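Local coordinates for protein putative enoyl-CoA hydratase/isomerase (Bordetella parapertussis, PDB 3ISA) that probably acts on acyl-CoA thioesters as a hydratase or isomerase of the crotonase-like family, although its own substrate and reaction are not established, at residues Phe20-Pro25 / Ala33-Ala38; Asp41-Ala46 / Gln92-Ser97; Ala45-Arg48 / Leu53-Phe56; Pro25-Ala30 / Asp68-Glu73. All coordinates share one frame; numbering follows the deposited sequence.

Contact 1 (Phe20-Pro25 / Ala33-Ala38)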
# COMPACT_ATOMS: atom_id res chain seq x y z
N PHE D 20 -20.95 -18.03 22.70
CA PHE D 20 -20.68 -16.96 23.65
C PHE D 20 -21.97 -16.19 23.89
O PHE D 20 -22.40 -15.40 23.05
CB PHE D 20 -19.63 -16.01 23.07
CG PHE D 20 -18.27 -16.63 22.85
CD1 PHE D 20 -17.30 -16.59 23.84
CD2 PHE D 20 -17.97 -17.24 21.64
CE1 PHE D 20 -16.04 -17.16 23.65
CE2 PHE D 20 -16.70 -17.83 21.42
CZ PHE D 20 -15.73 -17.77 22.44
N THR D 21 -22.57 -16.40 25.05
CA THR D 21 -23.79 -15.69 25.39
C THR D 21 -23.46 -14.54 26.34
O THR D 21 -23.06 -14.77 27.49
CB THR D 21 -24.86 -16.65 26.00
OG1 THR D 21 -25.14 -17.70 25.08
CG2 THR D 21 -26.16 -15.88 26.32
N LEU D 22 -23.61 -13.31 25.85
CA LEU D 22 -23.49 -12.13 26.69
C LEU D 22 -24.61 -12.21 27.71
O LEU D 22 -25.77 -12.38 27.33
CB LEU D 22 -23.58 -10.84 25.88
CG LEU D 22 -22.31 -10.46 25.09
CD1 LEU D 22 -21.97 -11.46 23.98
CD2 LEU D 22 -22.47 -9.06 24.49
N SER D 23 -24.25 -12.12 28.98
CA SER D 23 -25.15 -12.50 30.06
C SER D 23 -25.22 -11.44 31.14
O SER D 23 -24.97 -11.68 32.33
CB SER D 23 -24.72 -13.86 30.63
OG SER D 23 -24.86 -14.88 29.66
N ARG D 24 -25.56 -10.22 30.73
CA ARG D 24 -25.90 -9.17 31.67
C ARG D 24 -27.29 -8.63 31.32
O ARG D 24 -27.44 -7.45 30.96
CB ARG D 24 -24.84 -8.06 31.65
CG ARG D 24 -23.41 -8.55 31.92
CD ARG D 24 -22.45 -7.38 31.94
NE ARG D 24 -22.61 -6.59 33.15
CZ ARG D 24 -22.53 -5.26 33.21
NH1 ARG D 24 -22.31 -4.54 32.11
NH2 ARG D 24 -22.67 -4.65 34.38
N PRO D 25 -28.33 -9.49 31.41
CA PRO D 25 -29.63 -9.10 30.86
C PRO D 25 -30.36 -7.98 31.63
O PRO D 25 -31.31 -7.42 31.10
CB PRO D 25 -30.43 -10.40 30.88
CG PRO D 25 -29.86 -11.16 32.04
CD PRO D 25 -28.39 -10.84 32.02
N ALA D 33 -15.91 -3.46 31.56
CA ALA D 33 -14.53 -3.89 31.39
C ALA D 33 -14.44 -5.41 31.58
O ALA D 33 -13.85 -6.10 30.76
CB ALA D 33 -13.59 -3.13 32.33
N GLU D 34 -15.10 -5.92 32.63
CA GLU D 34 -15.11 -7.36 32.94
C GLU D 34 -15.66 -8.23 31.79
O GLU D 34 -15.06 -9.26 31.45
CB GLU D 34 -15.88 -7.61 34.25
CG GLU D 34 -15.62 -8.99 34.85
CD GLU D 34 -16.69 -9.47 35.84
OE1 GLU D 34 -17.76 -8.84 35.96
OE2 GLU D 34 -16.44 -10.51 36.49
N LEU D 35 -16.79 -7.83 31.20
CA LEU D 35 -17.34 -8.58 30.07
C LEU D 35 -16.41 -8.58 28.84
O LEU D 35 -16.20 -9.64 28.24
CB LEU D 35 -18.75 -8.08 29.71
CG LEU D 35 -19.46 -8.76 28.53
CD1 LEU D 35 -19.41 -10.31 28.60
CD2 LEU D 35 -20.91 -8.28 28.52
N VAL D 36 -15.84 -7.42 28.50
CA VAL D 36 -14.89 -7.33 27.37
C VAL D 36 -13.71 -8.26 27.61
O VAL D 36 -13.36 -9.06 26.73
CB VAL D 36 -14.45 -5.87 27.11
CG1 VAL D 36 -13.32 -5.75 26.03
CG2 VAL D 36 -15.67 -5.04 26.72
N GLU D 37 -13.13 -8.22 28.81
CA GLU D 37 -12.00 -9.11 29.12
C GLU D 37 -12.35 -10.61 29.05
O GLU D 37 -11.54 -11.41 28.58
CB GLU D 37 -11.33 -8.76 30.45
CG GLU D 37 -10.62 -7.41 30.49
CD GLU D 37 -9.63 -7.16 29.35
OE1 GLU D 37 -8.77 -8.03 29.07
OE2 GLU D 37 -9.70 -6.07 28.75
N ALA D 38 -13.54 -10.96 29.50
CA ALA D 38 -14.06 -12.32 29.40
C ALA D 38 -14.22 -12.78 27.94
O ALA D 38 -13.92 -13.94 27.61
CB ALA D 38 -15.39 -12.43 30.13

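Contact 2 (Asp41-Ala46 / Gln92-Ser97)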
# COMPACT_ATOMS: atom_id res chain seq x y z
N ASP D 41 -10.63 -13.27 26.46
CA ASP D 41 -10.13 -14.55 26.94
C ASP D 41 -10.77 -15.75 26.22
O ASP D 41 -10.06 -16.66 25.77
CB ASP D 41 -10.31 -14.64 28.46
CG ASP D 41 -9.35 -13.73 29.22
OD1 ASP D 41 -8.41 -13.18 28.61
OD2 ASP D 41 -9.53 -13.57 30.45
N GLY D 42 -12.10 -15.72 26.10
CA GLY D 42 -12.85 -16.79 25.44
C GLY D 42 -12.51 -16.94 23.96
O GLY D 42 -12.30 -18.06 23.48
N VAL D 43 -12.47 -15.81 23.25
CA VAL D 43 -12.07 -15.79 21.83
C VAL D 43 -10.63 -16.30 21.62
O VAL D 43 -10.39 -17.13 20.74
CB VAL D 43 -12.32 -14.39 21.18
CG1 VAL D 43 -11.72 -14.32 19.81
CG2 VAL D 43 -13.85 -14.11 21.10
N ASP D 44 -9.70 -15.84 22.46
CA ASP D 44 -8.30 -16.31 22.40
C ASP D 44 -8.20 -17.83 22.64
O ASP D 44 -7.44 -18.50 21.95
CB ASP D 44 -7.41 -15.57 23.41
CG ASP D 44 -7.14 -14.13 23.01
OD1 ASP D 44 -7.55 -13.69 21.91
OD2 ASP D 44 -6.51 -13.41 23.81
N ALA D 45 -8.97 -18.35 23.60
CA ALA D 45 -8.98 -19.77 23.91
C ALA D 45 -9.54 -20.58 22.73
O ALA D 45 -8.97 -21.60 22.36
CB ALA D 45 -9.79 -20.04 25.17
N ALA D 46 -10.62 -20.08 22.12
CA ALA D 46 -11.19 -20.71 20.93
C ALA D 46 -10.22 -20.75 19.74
O ALA D 46 -10.20 -21.74 18.99
CB ALA D 46 -12.49 -20.04 20.54
N GLN D 92 -11.36 -6.66 16.57
CA GLN D 92 -10.39 -7.09 15.57
C GLN D 92 -10.10 -8.60 15.66
O GLN D 92 -9.94 -9.26 14.63
CB GLN D 92 -9.12 -6.23 15.69
CG GLN D 92 -9.39 -4.78 15.23
CD GLN D 92 -8.14 -3.92 15.18
OE1 GLN D 92 -7.01 -4.42 15.33
NE2 GLN D 92 -8.33 -2.63 14.94
N ARG D 93 -10.06 -9.14 16.88
CA ARG D 93 -9.88 -10.57 17.09
C ARG D 93 -11.06 -11.36 16.51
O ARG D 93 -10.85 -12.36 15.84
CB ARG D 93 -9.76 -10.88 18.58
CG ARG D 93 -8.35 -10.75 19.11
CD ARG D 93 -8.43 -10.33 20.55
NE ARG D 93 -7.43 -10.95 21.42
CZ ARG D 93 -6.30 -10.37 21.79
NH1 ARG D 93 -5.48 -11.00 22.61
NH2 ARG D 93 -5.99 -9.16 21.35
N VAL D 94 -12.27 -10.88 16.74
CA VAL D 94 -13.48 -11.52 16.19
C VAL D 94 -13.51 -11.38 14.65
O VAL D 94 -13.69 -12.39 13.93
CB VAL D 94 -14.76 -10.97 16.85
CG1 VAL D 94 -16.03 -11.62 16.22
CG2 VAL D 94 -14.71 -11.18 18.37
N ALA D 95 -13.28 -10.16 14.15
CA ALA D 95 -13.29 -9.88 12.70
C ALA D 95 -12.29 -10.72 11.90
O ALA D 95 -12.62 -11.22 10.82
CB ALA D 95 -13.08 -8.41 12.42
N GLY D 96 -11.08 -10.86 12.45
CA GLY D 96 -9.99 -11.61 11.81
C GLY D 96 -9.89 -13.07 12.25
O GLY D 96 -8.86 -13.70 12.07
N SER D 97 -10.97 -13.60 12.83
CA SER D 97 -10.94 -14.96 13.40
C SER D 97 -10.71 -16.03 12.30
O SER D 97 -11.33 -15.95 11.23
CB SER D 97 -12.25 -15.26 14.12
OG SER D 97 -12.20 -16.52 14.78

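Contact 3 (Ala45-Arg48 / Leu53-Phe56)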
# COMPACT_ATOMS: atom_id res chain seq x y z
N ALA D 45 -8.97 -18.35 23.60
CA ALA D 45 -8.98 -19.77 23.91
C ALA D 45 -9.54 -20.58 22.73
O ALA D 45 -8.97 -21.60 22.36
CB ALA D 45 -9.79 -20.04 25.17
N ALA D 46 -10.62 -20.08 22.12
CA ALA D 46 -11.19 -20.71 20.93
C ALA D 46 -10.22 -20.75 19.74
O ALA D 46 -10.20 -21.74 18.99
CB ALA D 46 -12.49 -20.04 20.54
N HIS D 47 -9.41 -19.69 19.58
CA HIS D 47 -8.43 -19.67 18.51
C HIS D 47 -7.30 -20.68 18.78
O HIS D 47 -6.86 -21.37 17.86
CB HIS D 47 -7.93 -18.24 18.27
CG HIS D 47 -8.99 -17.31 17.76
ND1 HIS D 47 -8.79 -15.96 17.61
CD2 HIS D 47 -10.27 -17.54 17.38
CE1 HIS D 47 -9.89 -15.40 17.14
NE2 HIS D 47 -10.81 -16.34 17.00
N ARG D 48 -6.87 -20.80 20.03
CA ARG D 48 -5.89 -21.83 20.41
C ARG D 48 -6.42 -23.24 20.13
O ARG D 48 -5.69 -24.11 19.64
CB ARG D 48 -5.50 -21.69 21.89
CG ARG D 48 -4.57 -20.49 22.17
CD ARG D 48 -3.90 -20.61 23.56
NE ARG D 48 -4.85 -21.02 24.60
CZ ARG D 48 -5.60 -20.19 25.33
NH1 ARG D 48 -5.51 -18.87 25.15
NH2 ARG D 48 -6.45 -20.68 26.25
N LEU D 53 -16.54 -22.91 14.67
CA LEU D 53 -17.57 -21.88 14.68
C LEU D 53 -17.68 -21.19 16.04
O LEU D 53 -17.81 -21.86 17.08
CB LEU D 53 -18.93 -22.49 14.31
CG LEU D 53 -20.13 -21.55 14.43
CD1 LEU D 53 -20.13 -20.48 13.32
CD2 LEU D 53 -21.45 -22.33 14.40
N LEU D 54 -17.63 -19.87 16.03
CA LEU D 54 -17.97 -19.07 17.22
C LEU D 54 -19.33 -18.45 17.02
O LEU D 54 -19.56 -17.73 16.02
CB LEU D 54 -16.94 -17.95 17.45
CG LEU D 54 -15.47 -18.34 17.36
CD1 LEU D 54 -14.55 -17.16 17.70
CD2 LEU D 54 -15.17 -19.56 18.23
N VAL D 55 -20.22 -18.71 17.97
CA VAL D 55 -21.56 -18.12 17.96
C VAL D 55 -21.67 -17.04 19.04
O VAL D 55 -21.27 -17.24 20.20
CB VAL D 55 -22.67 -19.20 18.16
CG1 VAL D 55 -24.06 -18.56 18.18
CG2 VAL D 55 -22.57 -20.28 17.08
N PHE D 56 -22.19 -15.87 18.66
CA PHE D 56 -22.44 -14.78 19.60
C PHE D 56 -23.93 -14.45 19.75
O PHE D 56 -24.62 -14.19 18.77
CB PHE D 56 -21.67 -13.53 19.18
CG PHE D 56 -20.18 -13.71 19.22
CD1 PHE D 56 -19.46 -13.36 20.37
CD2 PHE D 56 -19.49 -14.23 18.11
CE1 PHE D 56 -18.09 -13.53 20.42
CE2 PHE D 56 -18.09 -14.40 18.15
CZ PHE D 56 -17.40 -14.04 19.31

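Contact 4 (Pro25-Ala30 / Asp68-Glu73). With GOL (glycerol), chain B.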
# COMPACT_ATOMS: atom_id res chain seq x y z
N PRO D 25 -28.33 -9.49 31.41
CA PRO D 25 -29.63 -9.10 30.86
C PRO D 25 -30.36 -7.98 31.63
O PRO D 25 -31.31 -7.42 31.10
CB PRO D 25 -30.43 -10.40 30.88
CG PRO D 25 -29.86 -11.16 32.04
CD PRO D 25 -28.39 -10.84 32.02
N GLU D 26 -29.92 -7.65 32.84
CA GLU D 26 -30.50 -6.53 33.60
C GLU D 26 -29.81 -5.21 33.24
O GLU D 26 -30.27 -4.14 33.65
CB GLU D 26 -30.41 -6.78 35.12
CG GLU D 26 -30.98 -8.14 35.59
CD GLU D 26 -32.42 -8.37 35.13
OE1 GLU D 26 -33.32 -7.65 35.62
OE2 GLU D 26 -32.66 -9.27 34.29
N LYS D 27 -28.71 -5.30 32.48
CA LYS D 27 -27.94 -4.14 32.04
C LYS D 27 -27.87 -4.05 30.50
O LYS D 27 -26.96 -3.44 29.96
CB LYS D 27 -26.52 -4.18 32.63
CG LYS D 27 -26.42 -3.82 34.12
CD LYS D 27 -26.29 -2.32 34.36
CE LYS D 27 -26.42 -1.94 35.84
NZ LYS D 27 -25.24 -2.32 36.66
N ARG D 28 -28.85 -4.67 29.82
CA ARG D 28 -28.97 -4.68 28.35
C ARG D 28 -27.71 -5.23 27.66
O ARG D 28 -27.35 -4.81 26.55
CB ARG D 28 -29.31 -3.28 27.80
CG ARG D 28 -30.51 -2.60 28.47
CD ARG D 28 -30.78 -1.22 27.86
NE ARG D 28 -29.70 -0.26 28.11
CZ ARG D 28 -29.39 0.75 27.30
NH1 ARG D 28 -30.07 0.96 26.18
NH2 ARG D 28 -28.38 1.55 27.62
N ASN D 29 -27.05 -6.17 28.34
CA ASN D 29 -25.81 -6.79 27.89
C ASN D 29 -24.72 -5.78 27.56
O ASN D 29 -23.93 -5.98 26.62
CB ASN D 29 -26.08 -7.77 26.74
CG ASN D 29 -26.86 -9.02 27.19
OD1 ASN D 29 -26.73 -9.48 28.32
ND2 ASN D 29 -27.67 -9.57 26.29
N ALA D 30 -24.68 -4.70 28.33
CA ALA D 30 -23.72 -3.63 28.12
C ALA D 30 -22.32 -4.13 28.46
O ALA D 30 -22.14 -5.00 29.31
CB ALA D 30 -24.06 -2.39 28.94
N ASP D 68 -20.75 0.02 28.54
CA ASP D 68 -21.46 0.23 29.79
C ASP D 68 -21.11 1.59 30.39
O ASP D 68 -20.01 1.78 30.94
CB ASP D 68 -21.18 -0.91 30.79
CG ASP D 68 -22.17 -0.91 31.96
OD1 ASP D 68 -22.87 0.11 32.13
OD2 ASP D 68 -22.27 -1.93 32.69
N PHE D 69 -22.04 2.54 30.29
CA PHE D 69 -21.83 3.90 30.81
C PHE D 69 -22.14 4.08 32.31
O PHE D 69 -21.95 5.19 32.84
CB PHE D 69 -22.62 4.93 29.99
CG PHE D 69 -22.10 5.12 28.60
CD1 PHE D 69 -20.94 5.85 28.38
CD2 PHE D 69 -22.76 4.56 27.51
CE1 PHE D 69 -20.45 6.04 27.08
CE2 PHE D 69 -22.29 4.75 26.22
CZ PHE D 69 -21.12 5.49 26.01
N THR D 70 -22.62 3.03 32.98
CA THR D 70 -22.82 3.04 34.44
C THR D 70 -21.54 3.45 35.15
O THR D 70 -20.48 2.85 34.93
CB THR D 70 -23.25 1.65 34.95
OG1 THR D 70 -24.32 1.16 34.14
CG2 THR D 70 -23.69 1.69 36.45
N ASP D 71 -21.62 4.49 35.98
CA ASP D 71 -20.44 4.97 36.74
C ASP D 71 -19.23 5.41 35.88
O ASP D 71 -18.08 5.33 36.33
CB ASP D 71 -20.00 3.94 37.81
CG ASP D 71 -21.14 3.53 38.74
OD1 ASP D 71 -21.82 4.41 39.32
OD2 ASP D 71 -21.34 2.30 38.91
N TYR D 72 -19.49 5.86 34.64
CA TYR D 72 -18.43 6.45 33.82
C TYR D 72 -17.89 7.73 34.50
O TYR D 72 -16.70 8.06 34.34
CB TYR D 72 -18.89 6.73 32.38
CG TYR D 72 -19.61 8.04 32.20
CD1 TYR D 72 -18.94 9.17 31.71
CD2 TYR D 72 -20.96 8.17 32.55
CE1 TYR D 72 -19.60 10.38 31.57
CE2 TYR D 72 -21.62 9.37 32.42
CZ TYR D 72 -20.93 10.47 31.92
OH TYR D 72 -21.59 11.65 31.80
N GLU D 73 -18.75 8.42 35.26
CA GLU D 73 -18.35 9.63 35.98
C GLU D 73 -17.21 9.41 36.99
O GLU D 73 -16.40 10.30 37.22
CB GLU D 73 -19.55 10.29 36.68
CG GLU D 73 -20.50 11.02 35.72
CD GLU D 73 -20.08 12.46 35.41
OE1 GLU D 73 -18.89 12.72 35.11
OE2 GLU D 73 -20.97 13.34 35.46
C1 GOL B . -26.93 -0.09 31.34
O1 GOL B . -28.19 -0.23 30.73
C2 GOL B . -25.93 0.51 30.35
O2 GOL B . -26.29 0.24 29.01
C3 GOL B . -25.81 2.02 30.53
O3 GOL B . -24.81 2.46 29.64
O HOH W 1 -22.95 -1.67 35.29

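Contact 1 (Phe20-Pro25 / Ala33-Ala38)
Leu-35 packs against both Arg-24 and Leu-22. This is the opening half of a beta-alpha-beta unit of the crotonase fold, in which strand 17-22 leads through a loop into helix 33-48. Leu-35 is the centre of the contact. It sits in the first turn of helix 33-48, and its CB is directed toward residues 20-25. Its CG lies anti to the backbone N (chi1 180°), which sets CG beside the carbonyl carbon and places CD2 against Leu-22 and Arg-24. One methyl does the touching: CD2 of Leu-35 is 4.3 Å from CG of Leu-22, a plain apolar contact. The same methyl meets the aliphatic part of Arg-24, at CD. The two chains run past each other in opposite directions. The charged end of Arg-24 goes elsewhere. Its NH1 forms a salt bridge with Asp-68 and a hydrogen bond with the backbone O of Ala-30. Leu-9 of strand 9-13 also touches Leu-35. No hydrogen bond joins the two segments. Just past the strand end, Ser-23 OG turns back and donates to Thr-21 O at 2.8 Å. The closest approach across the contact is Arg-24 CD to Leu-35 CD2, at 3.9 Å.

Contact 2 (Asp41-Ala46 / Gln92-Ser97)
Asp-44 and Arg-93 form a two-bonded salt bridge between helix 33-48 and the last turn of helix 77-95. The guanidinium is held side-on. NE of Arg-93 donates to OD1 of Asp-44 at 2.8 Å, and NH1 of Arg-93 donates to OD2 of Asp-44 at 2.9 Å. Each carboxylate oxygen uses its syn lone pair, and both lie close to the guanidinium plane. The bonds are nearly straight, with N-H...O angles of 160° and 165°. The two flat groups are still not coplanar: their planes are 32° apart. Two bonds to two different oxygens should restrict rotation of both groups. The arginine chain bends at chi2 and chi3 to bring its edge round to the carboxylate.

Beside the salt bridge the contact is apolar. Val-43 uses both branches. Its CG1 lies 4.1 Å from CB of Arg-93, and its CG2 lies 4.1 Å from CG2 of Val-94. The two valines cross at about a right angle. Gly-96 is the first residue to leave helical geometry, so the contact falls where helix 77-95 ends. Val-43 and Val-94 both also touch Phe-56, so the two helices meet over strand 53-58 of the main sheet.

Contact 3 (Ala45-Arg48 / Leu53-Phe56)
Leu-54 divides its two methyls between Ala-46 and His-47. Its CG lies anti to the carbonyl carbon (chi1 -47°), and chi2 is extended at -176°. This conformation spreads the methyls between two neighbouring residues of the helix. CD2 of Leu-54 meets CB of Ala-46 at 3.6 Å. The CB of Ala-46 is directed toward the strand and is itself the atom that Leu-54 meets. CD1 of Leu-54 approaches the imidazole instead, 3.9 Å from NE2 of His-47. It comes in obliquely to the ring, and the two side chains cross at about a right angle.

The contact belongs to the second half of a beta-alpha-beta unit of the crotonase fold. Helix 33-48 ends here, and a short loop returns the chain to strand 53-58, which lies parallel to strand 17-22. No hydrogen bond joins residues 45-48 to residues 53-56; they meet by packing.

His-47 was modelled in two conformers, and one is described. In it a chi1 of -65° sets the ring beside the backbone N, and this places NE2 beside CD1 of Leu-54. In this conformer NE2 also makes a weak, not firmly established hydrogen bond with Ser-97 OG, just past helix 77-95. Trp-18 of strand 17-22 touches Ala-46, and Ser-97 and Ser-99 touch Leu-54.

Contact 4 (Pro25-Ala30 / Asp68-Glu73)
Ala-30 and Asp-68 bring together two loops at one end of the crotonase fold, the first leading into helix 33-48 and the second into helix 77-95. The van der Waals packing is small. CB of Ala-30 lies 3.7 Å from CB of Asp-68. The Lys-27 and Thr-70 side chains reach toward each other, with CD of Lys-27 4.0 Å from OG1 of Thr-70.

The charged groups meet through water. In the lysine conformer described, water 1 accepts from Lys-27 NZ and donates to Asp-68 OD2. Lys-27 NZ and Asp-68 OD2 are 5.0 Å apart and do not meet directly. Asp-68 OD2 also takes a salt bridge from Arg-24.

Hydrogen bonds within residues 68-73 shape the second loop. Asp-68 OD1 accepts from the backbone N of Thr-70, which makes an Asx turn, and from Thr-70 OG1 on its syn lone pair. A type II turn follows from Phe-69 to Tyr-72.

A glycerol, probably from the crystallisation liquor, bridges the loops. Arg-28 NE donates to its O1 at 3.0 Å, with O1 in the guanidinium plane. Arg-28 NH2 reaches O2 at 2.8 Å through a more bent bond (136°). From the other loop, Phe-69 N donates to glycerol O3 at 2.8 Å.

Overall arrangement
Contacts 1, 2 and 3 all use helix 33-48. Contact 1 is at its start and closes before contacts 2 and 3 open. Those two overlap near its end, with centres about 6 Å apart. Contacts 1 and 3 join the helix to neighbouring strands 17-22 and 53-58 of the six-stranded sheet. Contact 2 adds helix 77-95. Contact 4 lies about 11 Å from contact 1 and about 25 Å from contact 3, centre to centre. Its segments alternate with those of contacts 1 and 2, and contact 3 is nested inside the loop it closes. Arg-24 links contacts 1 and 4 directly. Together they tie helix 33-48 to both strands and to the end of helix 77-95, and join the loops before these two helices.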